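Local coordinates for protein Dye type peroxidase A (Streptomyces lividans 1326, PDB 6GZW) that is a haem-containing dye-decolourising peroxidase that probably uses hydrogen peroxide to oxidise dyes and related substrates, at residues S219-L230 against P316-A327. Numbering follows the deposited sequence.
Sequences SYVVVRRIRMLL and PDAGLLFVCWQA. With HEM (protoporphyrin IX containing Fe), chain C.
Val-221 lies over one face of the Trp-325 indole in a CH-pi contact, its CB 3.8 Å from the centroid of the six-membered ring, while Ser-219 OG, hydrogen-bonded to Ile-199 O, sits at the indole edge. Phe-322 turns one ring face to the haem, with CZ 3.3 Å from HEM C3C; water 3, the iron's water ligand, lies near the plane of that ring, beyond its edge. The two strands, 219-228 and 316-326, are antiparallel neighbours in the ferredoxin-like beta-sheet of the C-terminal half of a DyP-type peroxidase. Ile-226 and Leu-320 share the haem-facing side with Phe-322, Met-228 reaches the haem with its CE, and Ile-226 CD1 packs 3.7 Å from Phe-322 CB. The other side, bearing Val-221, Val-223, Val-323 and Trp-325, packs on strand 126-132 through Trp-127 and Gln-129. Farther along, Arg-225, its chain extended from CG to NE, carries NH2 to Asp-317 OD2 in a salt bridge of 3.2 Å; the guanidinium and carboxylate planes stand 64° apart, and Asp-308 takes the same NH2. At the opposite end the Gln-326 chain, bent at chi2 (-103°), brings its amide to strand 219-228, OE1 accepting from Phe-333 N. Tyr-220 O receives two donors, Gln-326 N at 3.1 Å and, from above the carbonyl plane, Gln-326 NE2 at 2.9 Å.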
ATOM      1  N   SER A 219      -3.330 -19.734  18.791  0.70 14.12           N
ATOM      2  CA  SER A 219      -1.913 -19.772  18.396  0.70 13.55           C
ATOM      3  C   SER A 219      -1.223 -18.537  18.947  0.70 13.63           C
ATOM      4  O   SER A 219      -1.899 -17.561  19.265  0.70 13.76           O
ATOM      5  CB  SER A 219      -1.785 -19.835  16.883  0.70 12.96           C
ATOM      6  OG  SER A 219      -0.439 -20.079  16.492  0.70 12.13           O
ATOM      7  N   TYR A 220       0.104 -18.582  19.072  1.00 13.51           N
ATOM      8  CA  TYR A 220       0.905 -17.445  19.521  1.00 13.92           C
ATOM      9  C   TYR A 220       1.548 -16.838  18.264  1.00 13.47           C
ATOM     10  O   TYR A 220       2.165 -17.548  17.480  1.00 13.56           O
ATOM     11  CB  TYR A 220       1.957 -17.835  20.569  1.00 14.35           C
ATOM     12  CG  TYR A 220       1.253 -18.245  21.832  1.00 15.11           C
ATOM     13  CD1 TYR A 220       0.843 -17.288  22.756  1.00 16.26           C
ATOM     14  CD2 TYR A 220       0.904 -19.557  22.048  1.00 16.71           C
ATOM     15  CE1 TYR A 220       0.112 -17.637  23.874  1.00 16.63           C
ATOM     16  CE2 TYR A 220       0.177 -19.919  23.181  1.00 15.82           C
ATOM     17  CZ  TYR A 220      -0.203 -18.952  24.079  1.00 15.98           C
ATOM     18  OH  TYR A 220      -0.916 -19.254  25.202  1.00 17.05           O
ATOM     19  N   VAL A 221       1.374 -15.527  18.102  1.00 12.52           N
ATOM     20  CA  VAL A 221       1.986 -14.783  16.991  1.00 12.27           C
ATOM     21  C   VAL A 221       3.168 -13.965  17.513  1.00 11.47           C
ATOM     22  O   VAL A 221       3.087 -13.338  18.577  1.00 11.12           O
ATOM     23  CB  VAL A 221       0.938 -13.928  16.241  1.00 12.26           C
ATOM     24  CG1 VAL A 221       0.366 -12.816  17.089  1.00 13.18           C
ATOM     25  CG2 VAL A 221       1.516 -13.349  14.946  1.00 12.04           C
ATOM     26  N   VAL A 222       4.275 -14.003  16.777  1.00 11.73           N
ATOM     27  CA  VAL A 222       5.373 -13.068  16.970  1.00 11.21           C
ATOM     28  C   VAL A 222       5.443 -12.235  15.704  1.00 11.71           C
ATOM     29  O   VAL A 222       5.566 -12.793  14.610  1.00 11.21           O
ATOM     30  CB  VAL A 222       6.711 -13.785  17.242  1.00 12.14           C
ATOM     31  CG1 VAL A 222       7.878 -12.795  17.246  1.00 11.97           C
ATOM     32  CG2 VAL A 222       6.609 -14.555  18.552  1.00 11.92           C
ATOM     33  N   VAL A 223       5.296 -10.919  15.871  1.00 10.83           N
ATOM     34  CA  VAL A 223       5.419  -9.912  14.815  1.00 10.91           C
ATOM     35  C   VAL A 223       6.799  -9.298  14.973  1.00 10.78           C
ATOM     36  O   VAL A 223       7.178  -8.914  16.091  1.00 10.81           O
ATOM     37  CB  VAL A 223       4.359  -8.820  15.009  1.00 11.06           C
ATOM     38  CG1 VAL A 223       4.502  -7.706  13.981  1.00 11.30           C
ATOM     39  CG2 VAL A 223       2.977  -9.428  14.971  1.00 11.40           C
ATOM     40  N   ARG A 224       7.532  -9.183  13.865  1.00 10.53           N
ATOM     41  CA  ARG A 224       8.800  -8.431  13.834  1.00 10.87           C
ATOM     42  C   ARG A 224       8.807  -7.516  12.643  1.00 10.44           C
ATOM     43  O   ARG A 224       8.578  -7.969  11.512  1.00 11.13           O
ATOM     44  CB  ARG A 224      10.020  -9.377  13.747  1.00 11.37           C
ATOM     45  CG  ARG A 224      10.038 -10.461  14.829  1.00 11.60           C
ATOM     46  CD  ARG A 224      10.367  -9.930  16.212  1.00 11.91           C
ATOM     47  NE  ARG A 224      11.800  -9.673  16.349  1.00 12.77           N
ATOM     48  CZ  ARG A 224      12.459  -9.606  17.505  1.00 13.10           C
ATOM     49  NH1 ARG A 224      11.816  -9.692  18.680  1.00 13.69           N
ATOM     50  NH2 ARG A 224      13.790  -9.419  17.487  1.00 13.07           N
ATOM     51  N   ARG A 225       9.052  -6.227  12.886  1.00 10.04           N
ATOM     52  CA  ARG A 225       9.236  -5.265  11.821  1.00 10.21           C
ATOM     53  C   ARG A 225      10.731  -5.352  11.500  1.00  9.86           C
ATOM     54  O   ARG A 225      11.542  -4.818  12.242  1.00  9.14           O
ATOM     55  CB  ARG A 225       8.849  -3.843  12.251  1.00 10.09           C
ATOM     56  CG  ARG A 225       8.973  -2.805  11.130  1.00  9.99           C
ATOM     57  CD  ARG A 225       8.849  -1.395  11.681  1.00 10.73           C
ATOM     58  NE  ARG A 225       8.959  -0.371  10.642  1.00 10.95           N
ATOM     59  CZ  ARG A 225       7.978  -0.045   9.792  1.00 11.32           C
ATOM     60  NH1 ARG A 225       6.816  -0.685   9.819  1.00 11.29           N
ATOM     61  NH2 ARG A 225       8.164   0.908   8.891  1.00 11.25           N
ATOM     62  N   ILE A 226      11.066  -5.991  10.371  1.00  9.84           N
ATOM     63  CA  ILE A 226      12.460  -6.223  10.035  1.00  9.98           C
ATOM     64  C   ILE A 226      12.802  -5.378   8.820  1.00  9.65           C
ATOM     65  O   ILE A 226      12.333  -5.647   7.715  1.00  9.63           O
ATOM     66  CB  ILE A 226      12.735  -7.709   9.745  1.00  9.97           C
ATOM     67  CG1 ILE A 226      12.205  -8.588  10.877  1.00 10.70           C
ATOM     68  CG2 ILE A 226      14.225  -7.928   9.556  1.00 10.30           C
ATOM     69  CD1 ILE A 226      12.388 -10.066  10.621  1.00 10.59           C
ATOM     70  N   ARG A 227      13.624  -4.343   9.029  1.00 10.10           N
ATOM     71  CA  ARG A 227      14.052  -3.515   7.943  1.00 10.42           C
ATOM     72  C   ARG A 227      15.066  -4.264   7.130  1.00 10.76           C
ATOM     73  O   ARG A 227      15.913  -4.969   7.674  1.00 10.76           O
ATOM     74  CB  ARG A 227      14.665  -2.204   8.448  1.00 11.04           C
ATOM     75  CG  ARG A 227      15.130  -1.279   7.324  1.00 11.69           C
ATOM     76  CD  ARG A 227      15.207   0.164   7.773  1.00 12.32           C
ATOM     77  NE  ARG A 227      16.273   0.401   8.754  1.00 12.80           N
ATOM     78  CZ  ARG A 227      17.529   0.693   8.451  1.00 14.26           C
ATOM     79  NH1 ARG A 227      17.952   0.740   7.195  1.00 14.18           N
ATOM     80  NH2 ARG A 227      18.387   0.937   9.434  1.00 16.21           N
ATOM     81  N   MET A 228      14.938  -4.191   5.828  1.00 10.47           N
ATOM     82  CA  MET A 228      15.954  -4.753   4.964  1.00 10.12           C
ATOM     83  C   MET A 228      16.971  -3.683   4.621  1.00 10.45           C
ATOM     84  O   MET A 228      16.620  -2.631   4.170  1.00 10.50           O
ATOM     85  CB  MET A 228      15.346  -5.336   3.701  1.00 10.49           C
ATOM     86  CG  MET A 228      14.513  -6.584   3.945  1.00 10.65           C
ATOM     87  SD  MET A 228      13.458  -6.949   2.533  1.00 10.72           S
ATOM     88  CE  MET A 228      13.114  -8.659   2.895  1.00 11.03           C
ATOM     89  N   LEU A 229      18.255  -3.984   4.791  1.00 10.63           N
ATOM     90  CA  LEU A 229      19.324  -3.043   4.472  1.00 11.08           C
ATOM     91  C   LEU A 229      19.597  -3.175   2.980  1.00 10.72           C
ATOM     92  O   LEU A 229      20.651  -3.636   2.545  1.00 10.88           O
ATOM     93  CB  LEU A 229      20.591  -3.333   5.318  1.00 12.19           C
ATOM     94  CG  LEU A 229      20.367  -3.249   6.836  1.00 13.44           C
ATOM     95  CD1 LEU A 229      21.683  -3.391   7.582  1.00 14.78           C
ATOM     96  CD2 LEU A 229      19.672  -1.981   7.275  1.00 14.18           C
ATOM     97  N   LEU A 230      18.654  -2.647   2.203  1.00 10.31           N
ATOM     98  CA  LEU A 230      18.669  -2.815   0.758  1.00 10.71           C
ATOM     99  C   LEU A 230      19.867  -2.135   0.090  1.00 11.12           C
ATOM    100  O   LEU A 230      20.385  -2.622  -0.928  1.00 11.16           O
ATOM    101  CB  LEU A 230      17.356  -2.288   0.162  1.00 10.32           C
ATOM    102  CG  LEU A 230      16.082  -3.042   0.547  1.00 10.94           C
ATOM    103  CD1 LEU A 230      14.893  -2.359  -0.082  1.00 10.31           C
ATOM    104  CD2 LEU A 230      16.131  -4.518   0.126  1.00 11.07           C
ATOM    105  N   PRO A 316      15.871   3.651   2.466  1.00 11.14           N
ATOM    106  CA  PRO A 316      14.447   3.260   2.452  1.00 11.18           C
ATOM    107  C   PRO A 316      14.005   2.613   3.744  1.00 11.27           C
ATOM    108  O   PRO A 316      14.665   1.701   4.259  1.00 11.22           O
ATOM    109  CB  PRO A 316      14.364   2.273   1.286  1.00 11.10           C
ATOM    110  CG  PRO A 316      15.733   1.681   1.191  1.00 11.70           C
ATOM    111  CD  PRO A 316      16.681   2.783   1.586  1.00 11.61           C
ATOM    112  N   ASP A 317      12.872   3.063   4.263  1.00 11.16           N
ATOM    113  CA  ASP A 317      12.243   2.397   5.408  1.00 11.65           C
ATOM    114  C   ASP A 317      11.365   1.278   4.879  1.00 10.99           C
ATOM    115  O   ASP A 317      10.139   1.390   4.808  1.00 11.11           O
ATOM    116  CB  ASP A 317      11.451   3.387   6.259  1.00 12.32           C
ATOM    117  CG  ASP A 317      10.970   2.765   7.551  1.00 13.92           C
ATOM    118  OD1 ASP A 317      11.494   1.702   7.925  1.00 16.40           O
ATOM    119  OD2 ASP A 317      10.085   3.318   8.183  1.00 17.21           O
ATOM    120  N   ALA A 318      12.027   0.176   4.504  1.00 10.59           N
ATOM    121  CA  ALA A 318      11.390  -0.903   3.744  1.00 10.50           C
ATOM    122  C   ALA A 318      11.882  -2.224   4.265  1.00 10.26           C
ATOM    123  O   ALA A 318      13.015  -2.337   4.729  1.00 10.75           O
ATOM    124  CB  ALA A 318      11.696  -0.785   2.279  1.00 10.41           C
ATOM    125  N   GLY A 319      11.042  -3.242   4.156  1.00  9.58           N
ATOM    126  CA  GLY A 319      11.426  -4.527   4.695  1.00  9.60           C
ATOM    127  C   GLY A 319      10.287  -5.521   4.731  1.00  9.83           C
ATOM    128  O   GLY A 319       9.457  -5.590   3.817  1.00  9.30           O
ATOM    129  N   LEU A 320      10.267  -6.305   5.805  1.00  9.75           N
ATOM    130  CA  LEU A 320       9.269  -7.371   5.982  1.00 10.04           C
ATOM    131  C   LEU A 320       8.595  -7.239   7.317  1.00  9.96           C
ATOM    132  O   LEU A 320       9.281  -7.090   8.346  1.00  9.65           O
ATOM    133  CB  LEU A 320       9.991  -8.720   5.933  1.00 10.82           C
ATOM    134  CG  LEU A 320       9.103  -9.971   5.796  1.00 11.27           C
ATOM    135  CD1 LEU A 320       8.501 -10.077   4.424  1.00 11.91           C
ATOM    136  CD2 LEU A 320       9.957 -11.203   6.108  1.00 12.25           C
ATOM    137  N   LEU A 321       7.251  -7.227   7.316  1.00  9.63           N
ATOM    138  CA  LEU A 321       6.487  -7.427   8.543  1.00  9.96           C
ATOM    139  C   LEU A 321       6.398  -8.923   8.696  1.00  9.96           C
ATOM    140  O   LEU A 321       5.557  -9.598   8.073  1.00 10.09           O
ATOM    141  CB  LEU A 321       5.107  -6.794   8.505  1.00  9.75           C
ATOM    142  CG  LEU A 321       5.056  -5.306   8.131  1.00  9.81           C
ATOM    143  CD1 LEU A 321       3.621  -4.822   8.065  1.00  9.99           C
ATOM    144  CD2 LEU A 321       5.858  -4.458   9.114  1.00 10.07           C
ATOM    145  N   PHE A 322       7.367  -9.452   9.431  1.00 10.41           N
ATOM    146  CA  PHE A 322       7.478 -10.877   9.693  1.00 10.92           C
ATOM    147  C   PHE A 322       6.395 -11.209  10.718  1.00 10.70           C
ATOM    148  O   PHE A 322       6.327 -10.590  11.758  1.00 11.33           O
ATOM    149  CB  PHE A 322       8.879 -11.162  10.226  1.00 11.21           C
ATOM    150  CG  PHE A 322       9.157 -12.614  10.493  1.00 11.58           C
ATOM    151  CD1 PHE A 322       9.611 -13.449   9.478  1.00 11.53           C
ATOM    152  CD2 PHE A 322       8.959 -13.147  11.747  1.00 12.39           C
ATOM    153  CE1 PHE A 322       9.891 -14.799   9.708  1.00 12.02           C
ATOM    154  CE2 PHE A 322       9.231 -14.487  11.991  1.00 12.04           C
ATOM    155  CZ  PHE A 322       9.698 -15.310  10.962  1.00 12.14           C
ATOM    156  N   VAL A 323       5.544 -12.172  10.386  1.00 10.78           N
ATOM    157  CA  VAL A 323       4.433 -12.592  11.241  1.00 10.87           C
ATOM    158  C   VAL A 323       4.437 -14.102  11.278  1.00 11.06           C
ATOM    159  O   VAL A 323       4.173 -14.753  10.269  1.00 12.47           O
ATOM    160  CB  VAL A 323       3.083 -12.099  10.696  1.00 10.59           C
ATOM    161  CG1 VAL A 323       1.976 -12.431  11.682  1.00 10.93           C
ATOM    162  CG2 VAL A 323       3.123 -10.607  10.462  1.00 10.41           C
ATOM    163  N   CYS A 324       4.785 -14.681  12.421  1.00 11.17           N
ATOM    164  CA  CYS A 324       4.867 -16.140  12.522  1.00 11.08           C
ATOM    165  C   CYS A 324       3.947 -16.645  13.612  1.00 11.34           C
ATOM    166  O   CYS A 324       3.660 -15.938  14.590  1.00 12.04           O
ATOM    167  CB  CYS A 324       6.299 -16.662  12.773  1.00 11.26           C
ATOM    168  SG  CYS A 324       7.035 -16.143  14.338  1.00 12.31           S
ATOM    169  N   TRP A 325       3.551 -17.904  13.424  1.00 12.18           N
ATOM    170  CA  TRP A 325       2.503 -18.549  14.191  1.00 12.18           C
ATOM    171  C   TRP A 325       3.050 -19.887  14.722  1.00 12.73           C
ATOM    172  O   TRP A 325       3.649 -20.635  13.965  1.00 12.75           O
ATOM    173  CB  TRP A 325       1.308 -18.784  13.265  1.00 12.15           C
ATOM    174  CG  TRP A 325       0.672 -17.516  12.751  1.00 12.01           C
ATOM    175  CD1 TRP A 325       0.884 -16.882  11.550  1.00 12.35           C
ATOM    176  CD2 TRP A 325      -0.316 -16.762  13.436  1.00 11.53           C
ATOM    177  NE1 TRP A 325       0.087 -15.757  11.467  1.00 11.09           N
ATOM    178  CE2 TRP A 325      -0.666 -15.673  12.615  1.00 11.65           C
ATOM    179  CE3 TRP A 325      -0.931 -16.893  14.687  1.00 11.59           C
ATOM    180  CZ2 TRP A 325      -1.603 -14.729  13.010  1.00 11.87           C
ATOM    181  CZ3 TRP A 325      -1.885 -15.961  15.067  1.00 11.74           C
ATOM    182  CH2 TRP A 325      -2.182 -14.881  14.241  1.00 11.67           C
ATOM    183  N   GLN A 326       2.842 -20.153  16.015  1.00 12.92           N
ATOM    184  CA  GLN A 326       3.277 -21.396  16.646  1.00 13.52           C
ATOM    185  C   GLN A 326       2.440 -21.688  17.889  1.00 14.26           C
ATOM    186  O   GLN A 326       1.853 -20.773  18.475  1.00 13.48           O
ATOM    187  CB  GLN A 326       4.751 -21.286  17.047  1.00 13.43           C
ATOM    188  CG  GLN A 326       5.085 -20.082  17.901  1.00 13.13           C
ATOM    189  CD  GLN A 326       5.759 -18.956  17.133  1.00 13.66           C
ATOM    190  OE1 GLN A 326       6.942 -19.065  16.764  1.00 13.80           O
ATOM    191  NE2 GLN A 326       5.034 -17.872  16.907  1.00 13.46           N
ATOM    192  N   ALA A 327       2.406 -22.953  18.312  1.00 15.20           N
ATOM    193  CA  ALA A 327       1.690 -23.318  19.540  1.00 15.23           C
ATOM    194  C   ALA A 327       2.417 -22.815  20.767  1.00 15.62           C
ATOM    195  O   ALA A 327       1.788 -22.606  21.793  1.00 15.62           O
ATOM    196  CB  ALA A 327       1.500 -24.836  19.635  1.00 16.11           C
TER
HETATM  197  CHA HEM C 501      12.985 -19.602   5.138  1.00 10.16           C
HETATM  198  CHB HEM C 501      13.959 -15.000   3.993  1.00 10.00           C
HETATM  199  CHC HEM C 501      13.517 -13.810   8.682  1.00 10.15           C
HETATM  200  CHD HEM C 501      12.547 -18.387   9.800  1.00 10.57           C
HETATM  201  C1A HEM C 501      13.287 -18.470   4.426  1.00 10.27           C
HETATM  202  C2A HEM C 501      13.559 -18.444   3.027  1.00 10.63           C
HETATM  203  C3A HEM C 501      13.834 -17.151   2.721  1.00 10.79           C
HETATM  204  C4A HEM C 501      13.740 -16.379   3.925  1.00 10.25           C
HETATM  205  CMA HEM C 501      14.156 -16.569   1.365  1.00 11.03           C
HETATM  206  CAA HEM C 501      13.562 -19.623   2.062  1.00 11.27           C
HETATM  207  CBA HEM C 501      12.250 -19.954   1.368  1.00 11.81           C
HETATM  208  CGA HEM C 501      11.240 -20.486   2.328  1.00 12.79           C
HETATM  209  O1A HEM C 501      11.212 -21.696   2.681  1.00 12.80           O
HETATM  210  O2A HEM C 501      10.388 -19.699   2.832  1.00 12.77           O
HETATM  211  C1B HEM C 501      13.897 -14.263   5.190  1.00 10.07           C
HETATM  212  C2B HEM C 501      14.058 -12.849   5.270  1.00  9.79           C
HETATM  213  C3B HEM C 501      13.946 -12.479   6.573  1.00  9.85           C
HETATM  214  C4B HEM C 501      13.688 -13.748   7.320  1.00 10.15           C
HETATM  215  CMB HEM C 501      14.353 -11.940   4.116  1.00  9.86           C
HETATM  216  CAB HEM C 501      13.947 -11.132   7.180  1.00  9.86           C
HETATM  217  CBB HEM C 501      13.599 -10.027   6.542  1.00  9.80           C
HETATM  218  C1C HEM C 501      13.263 -14.948   9.414  1.00 10.56           C
HETATM  219  C2C HEM C 501      13.092 -14.981  10.822  1.00 10.98           C
HETATM  220  C3C HEM C 501      12.831 -16.301  11.145  1.00 11.29           C
HETATM  221  C4C HEM C 501      12.810 -17.048   9.912  1.00 10.58           C
HETATM  222  CMC HEM C 501      13.207 -13.843  11.789  1.00 11.26           C
HETATM  223  CAC HEM C 501      12.634 -16.937  12.470  1.00 10.81           C
HETATM  224  CBC HEM C 501      13.058 -16.490  13.662  1.00 11.13           C
HETATM  225  C1D HEM C 501      12.538 -19.040   8.561  1.00 10.03           C
HETATM  226  C2D HEM C 501      12.180 -20.469   8.491  1.00 10.20           C
HETATM  227  C3D HEM C 501      12.302 -20.820   7.197  1.00 10.17           C
HETATM  228  C4D HEM C 501      12.736 -19.579   6.492  1.00 10.06           C
HETATM  229  CMD HEM C 501      11.724 -21.364   9.640  1.00  9.84           C
HETATM  230  CAD HEM C 501      12.044 -22.205   6.624  1.00 10.17           C
HETATM  231  CBD HEM C 501      13.259 -23.128   6.767  1.00 10.24           C
HETATM  232  CGD HEM C 501      12.940 -24.499   6.257  1.00 10.87           C
HETATM  233  O1D HEM C 501      13.225 -24.823   5.069  1.00 11.87           O
HETATM  234  O2D HEM C 501      12.366 -25.305   7.016  1.00 10.60           O
HETATM  235  NA  HEM C 501      13.496 -17.219   4.988  1.00 10.72           N
HETATM  236  NB  HEM C 501      13.709 -14.743   6.426  1.00 10.02           N
HETATM  237  NC  HEM C 501      13.153 -16.192   8.888  1.00 10.65           N
HETATM  238  ND  HEM C 501      12.952 -18.567   7.372  1.00 10.32           N
HETATM  239 FE   HEM C 501      13.348 -16.729   6.915  1.00 10.78          FE
HETATM  240  O   HOH W   1      11.745  -0.024   9.645  1.00 12.27           O
HETATM  241  O   HOH W   2      16.878   0.146   4.546  1.00 10.79           O
HETATM  242  O   HOH W   3      11.418 -16.323   6.706  1.00 14.68           O